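Local coordinates for protocadherin gamma-B3 (Homo sapiens, PDB 5K8R), which is a potential calcium-dependent cell-adhesion protein that may help establish and maintain specific neuronal connections in the brain, at residues Ile317-Glu328 with Ser404-Asp414. Sequence-based numbering, arbitrary orientation.
Sequences ITLASESQHIQE and SSKTITLHILD. With NA (sodium ion), chain M.
Ile-326 and Ile-412 pair in parallel where the first strand of the fourth cadherin repeat changes sheets, a worked example of how this Greek-key beta sandwich is closed along one edge. The part from Ile-317 to Ala-320 lies in one sheet; after the turn at Glu-322 and Ser-323, strand 325-327 joins the other, beside strand 404-413. Four backbone hydrogen bonds fix the register, the first from His-411 N to Gln-324 O (2.8 Å, nearly straight at 174°), the last from Glu-328 N to Leu-413 O. Ile-326 can be followed outward into the core: CB lies 3.9 Å from Ile-412 CD1, CG1 passes His-411 O, and CD1 ends against Leu-410 CB at 3.6 Å. This reach comes from CG1 standing anti to the carbonyl carbon (chi1 -51°), and Val-336 and Leu-380 pack on the same side chain. Before the switch, Leu-319 reaches across from the other sheet, its CD1 touching Lys-406 CG and lying 3.8 Å from Ile-408 CB. At the turn, Gln-324 lays its CG on Ile-408 CD1 (3.9 Å) and its extended chain over Thr-409 O; an alanine here, lacking CG and the amide, would probably leave Ile-408 CD1 uncovered on this side. On the opposite face of the strand pair from Ile-326, His-325 CB meets Leu-413 CD1. Past the last bond, Glu-328 O binds a sodium ion at 2.5 Å, with Leu-380 O as the other protein ligand.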
loop_
_atom_site.group_PDB
_atom_site.type_symbol
_atom_site.label_atom_id
_atom_site.label_comp_id
_atom_site.label_asym_id
_atom_site.label_seq_id
_atom_site.Cartn_x
_atom_site.Cartn_y
_atom_site.Cartn_z
ATOM N N ILE A 317 -25.647 -57.791 21.317
ATOM C CA ILE A 317 -26.048 -58.773 22.318
ATOM C C ILE A 317 -24.801 -59.480 22.827
ATOM O O ILE A 317 -23.952 -59.907 22.034
ATOM C CB ILE A 317 -27.050 -59.788 21.742
ATOM C CG1 ILE A 317 -28.228 -59.069 21.086
ATOM C CG2 ILE A 317 -27.538 -60.732 22.830
ATOM C CD1 ILE A 317 -29.184 -60.001 20.374
ATOM N N THR A 318 -24.690 -59.604 24.145
ATOM C CA THR A 318 -23.628 -60.363 24.787
ATOM C C THR A 318 -24.258 -61.439 25.659
ATOM O O THR A 318 -25.224 -61.175 26.381
ATOM C CB THR A 318 -22.723 -59.458 25.629
ATOM O OG1 THR A 318 -22.272 -58.357 24.832
ATOM C CG2 THR A 318 -21.519 -60.234 26.133
ATOM N N LEU A 319 -23.718 -62.652 25.589
ATOM C CA LEU A 319 -24.324 -63.802 26.240
ATOM C C LEU A 319 -23.353 -64.451 27.215
ATOM O O LEU A 319 -22.133 -64.417 27.022
ATOM C CB LEU A 319 -24.790 -64.834 25.206
ATOM C CG LEU A 319 -25.832 -64.337 24.204
ATOM C CD1 LEU A 319 -26.209 -65.438 23.224
ATOM C CD2 LEU A 319 -27.063 -63.815 24.928
ATOM N N ALA A 320 -23.912 -65.043 28.268
ATOM C CA ALA A 320 -23.147 -65.830 29.223
ATOM C C ALA A 320 -23.970 -67.045 29.625
ATOM O O ALA A 320 -25.193 -67.067 29.468
ATOM C CB ALA A 320 -22.761 -65.007 30.461
ATOM N N SER A 321 -23.288 -68.064 30.140
ATOM C CA SER A 321 -23.951 -69.296 30.556
ATOM C C SER A 321 -22.964 -70.133 31.356
ATOM O O SER A 321 -21.770 -69.827 31.426
ATOM C CB SER A 321 -24.484 -70.086 29.356
ATOM O OG SER A 321 -23.445 -70.393 28.444
ATOM N N GLU A 322 -23.483 -71.202 31.962
ATOM C CA GLU A 322 -22.656 -72.157 32.704
ATOM C C GLU A 322 -22.096 -73.195 31.731
ATOM O O GLU A 322 -22.524 -74.350 31.680
ATOM C CB GLU A 322 -23.461 -72.816 33.816
ATOM C CG GLU A 322 -24.030 -71.856 34.842
ATOM C CD GLU A 322 -24.578 -72.573 36.061
ATOM O OE1 GLU A 322 -24.465 -73.817 36.122
ATOM O OE2 GLU A 322 -25.120 -71.894 36.958
ATOM N N SER A 323 -21.114 -72.749 30.946
ATOM C CA SER A 323 -20.487 -73.572 29.912
ATOM C C SER A 323 -21.515 -74.102 28.916
ATOM O O SER A 323 -21.336 -75.178 28.338
ATOM C CB SER A 323 -19.690 -74.729 30.527
ATOM O OG SER A 323 -18.751 -74.256 31.477
ATOM N N GLN A 324 -22.599 -73.347 28.717
ATOM C CA GLN A 324 -23.682 -73.724 27.809
ATOM C C GLN A 324 -24.296 -75.066 28.202
ATOM O O GLN A 324 -24.655 -75.881 27.349
ATOM C CB GLN A 324 -23.203 -73.749 26.355
ATOM C CG GLN A 324 -22.571 -72.448 25.888
ATOM C CD GLN A 324 -22.101 -72.514 24.448
ATOM O OE1 GLN A 324 -22.260 -73.534 23.778
ATOM N NE2 GLN A 324 -21.518 -71.423 23.964
ATOM N N HIS A 325 -24.424 -75.296 29.507
ATOM C CA HIS A 325 -24.923 -76.555 30.044
ATOM C C HIS A 325 -26.178 -76.316 30.870
ATOM O O HIS A 325 -26.286 -75.310 31.578
ATOM C CB HIS A 325 -23.864 -77.248 30.908
ATOM C CG HIS A 325 -22.663 -77.709 30.143
ATOM N ND1 HIS A 325 -21.453 -77.975 30.748
ATOM C CD2 HIS A 325 -22.487 -77.959 28.823
ATOM C CE1 HIS A 325 -20.582 -78.364 29.833
ATOM N NE2 HIS A 325 -21.185 -78.363 28.657
ATOM N N ILE A 326 -27.126 -77.245 30.770
ATOM C CA ILE A 326 -28.346 -77.229 31.571
ATOM C C ILE A 326 -28.613 -78.649 32.050
ATOM O O ILE A 326 -28.590 -79.591 31.252
ATOM C CB ILE A 326 -29.563 -76.705 30.783
ATOM C CG1 ILE A 326 -29.259 -75.364 30.116
ATOM C CG2 ILE A 326 -30.769 -76.568 31.701
ATOM C CD1 ILE A 326 -30.336 -74.924 29.156
ATOM N N GLN A 327 -28.867 -78.805 33.346
ATOM C CA GLN A 327 -29.282 -80.094 33.876
ATOM C C GLN A 327 -30.762 -80.316 33.588
ATOM O O GLN A 327 -31.580 -79.403 33.732
ATOM C CB GLN A 327 -29.009 -80.174 35.377
ATOM C CG GLN A 327 -27.527 -80.171 35.728
ATOM C CD GLN A 327 -27.277 -80.327 37.215
ATOM O OE1 GLN A 327 -28.209 -80.310 38.019
ATOM N NE2 GLN A 327 -26.012 -80.483 37.589
ATOM N N GLU A 328 -31.101 -81.540 33.173
ATOM C CA GLU A 328 -32.460 -81.811 32.708
ATOM C C GLU A 328 -33.483 -81.705 33.832
ATOM O O GLU A 328 -34.652 -81.398 33.573
ATOM C CB GLU A 328 -32.531 -83.193 32.056
ATOM C CG GLU A 328 -32.233 -84.353 32.991
ATOM C CD GLU A 328 -32.382 -85.699 32.308
ATOM O OE1 GLU A 328 -32.825 -85.728 31.141
ATOM O OE2 GLU A 328 -32.054 -86.727 32.938
ATOM N N SER A 404 -30.198 -57.098 15.414
ATOM C CA SER A 404 -29.132 -58.087 15.354
ATOM C C SER A 404 -29.588 -59.331 16.101
ATOM O O SER A 404 -30.436 -59.257 16.997
ATOM C CB SER A 404 -27.824 -57.549 15.946
ATOM O OG SER A 404 -27.974 -57.233 17.318
ATOM N N SER A 405 -29.016 -60.472 15.724
ATOM C CA SER A 405 -29.360 -61.754 16.318
ATOM C C SER A 405 -28.099 -62.449 16.808
ATOM O O SER A 405 -27.005 -62.233 16.281
ATOM C CB SER A 405 -30.090 -62.667 15.320
ATOM O OG SER A 405 -31.294 -62.074 14.866
ATOM N N LYS A 406 -28.265 -63.288 17.828
ATOM C CA LYS A 406 -27.169 -64.106 18.330
ATOM C C LYS A 406 -27.742 -65.411 18.859
ATOM O O LYS A 406 -28.658 -65.399 19.687
ATOM C CB LYS A 406 -26.382 -63.375 19.423
ATOM C CG LYS A 406 -25.150 -64.123 19.904
ATOM C CD LYS A 406 -24.222 -63.213 20.693
ATOM C CE LYS A 406 -23.570 -62.177 19.792
ATOM N NZ LYS A 406 -22.689 -62.807 18.770
ATOM N N THR A 407 -27.205 -66.528 18.377
ATOM C CA THR A 407 -27.709 -67.855 18.702
ATOM C C THR A 407 -26.687 -68.603 19.548
ATOM O O THR A 407 -25.510 -68.684 19.181
ATOM C CB THR A 407 -28.019 -68.647 17.429
ATOM O OG1 THR A 407 -29.037 -67.972 16.681
ATOM C CG2 THR A 407 -28.496 -70.050 17.774
ATOM N N ILE A 408 -27.143 -69.149 20.672
ATOM C CA ILE A 408 -26.307 -69.935 21.570
ATOM C C ILE A 408 -26.900 -71.334 21.676
ATOM O O ILE A 408 -28.125 -71.503 21.687
ATOM C CB ILE A 408 -26.184 -69.274 22.961
ATOM C CG1 ILE A 408 -25.236 -70.070 23.861
ATOM C CG2 ILE A 408 -27.553 -69.114 23.614
ATOM C CD1 ILE A 408 -25.051 -69.468 25.237
ATOM N N THR A 409 -26.028 -72.337 21.732
ATOM C CA THR A 409 -26.438 -73.729 21.871
ATOM C C THR A 409 -26.337 -74.129 23.336
ATOM O O THR A 409 -25.255 -74.067 23.929
ATOM C CB THR A 409 -25.576 -74.646 21.003
ATOM O OG1 THR A 409 -25.776 -74.326 19.621
ATOM C CG2 THR A 409 -25.946 -76.101 21.239
ATOM N N LEU A 410 -27.463 -74.536 23.914
ATOM C CA LEU A 410 -27.542 -74.955 25.307
ATOM C C LEU A 410 -27.728 -76.465 25.351
ATOM O O LEU A 410 -28.717 -76.988 24.826
ATOM C CB LEU A 410 -28.690 -74.246 26.021
ATOM C CG LEU A 410 -28.640 -72.720 25.976
ATOM C CD1 LEU A 410 -29.983 -72.133 26.372
ATOM C CD2 LEU A 410 -27.534 -72.194 26.879
ATOM N N HIS A 411 -26.781 -77.159 25.975
ATOM C CA HIS A 411 -26.803 -78.612 26.041
ATOM C C HIS A 411 -27.533 -79.076 27.295
ATOM O O HIS A 411 -27.416 -78.465 28.361
ATOM C CB HIS A 411 -25.380 -79.170 26.024
ATOM C CG HIS A 411 -24.551 -78.668 24.883
ATOM N ND1 HIS A 411 -24.584 -79.240 23.630
ATOM C CD2 HIS A 411 -23.669 -77.644 24.807
ATOM C CE1 HIS A 411 -23.757 -78.591 22.830
ATOM N NE2 HIS A 411 -23.189 -77.618 23.519
ATOM N N ILE A 412 -28.287 -80.164 27.158
ATOM C CA ILE A 412 -29.047 -80.745 28.259
ATOM C C ILE A 412 -28.263 -81.925 28.818
ATOM O O ILE A 412 -27.858 -82.823 28.068
ATOM C CB ILE A 412 -30.450 -81.179 27.800
ATOM C CG1 ILE A 412 -31.163 -80.015 27.108
ATOM C CG2 ILE A 412 -31.268 -81.676 28.979
ATOM C CD1 ILE A 412 -31.310 -78.785 27.980
ATOM N N LEU A 413 -28.046 -81.922 30.129
ATOM C CA LEU A 413 -27.258 -82.942 30.802
ATOM C C LEU A 413 -28.157 -83.844 31.638
ATOM O O LEU A 413 -29.279 -83.480 32.000
ATOM C CB LEU A 413 -26.186 -82.304 31.692
ATOM C CG LEU A 413 -25.274 -81.267 31.030
ATOM C CD1 LEU A 413 -24.268 -80.722 32.031
ATOM C CD2 LEU A 413 -24.565 -81.858 29.821
ATOM N N ASP A 414 -27.644 -85.033 31.945
ATOM C CA ASP A 414 -28.377 -85.998 32.759
ATOM C C ASP A 414 -28.466 -85.536 34.209
ATOM O O ASP A 414 -27.521 -84.958 34.746
ATOM C CB ASP A 414 -27.716 -87.376 32.687
ATOM C CG ASP A 414 -27.773 -87.979 31.298
ATOM O OD1 ASP A 414 -28.772 -87.742 30.584
ATOM O OD2 ASP A 414 -26.821 -88.692 30.918
HETATM NA NA NA M . -35.981 -83.466 33.532
#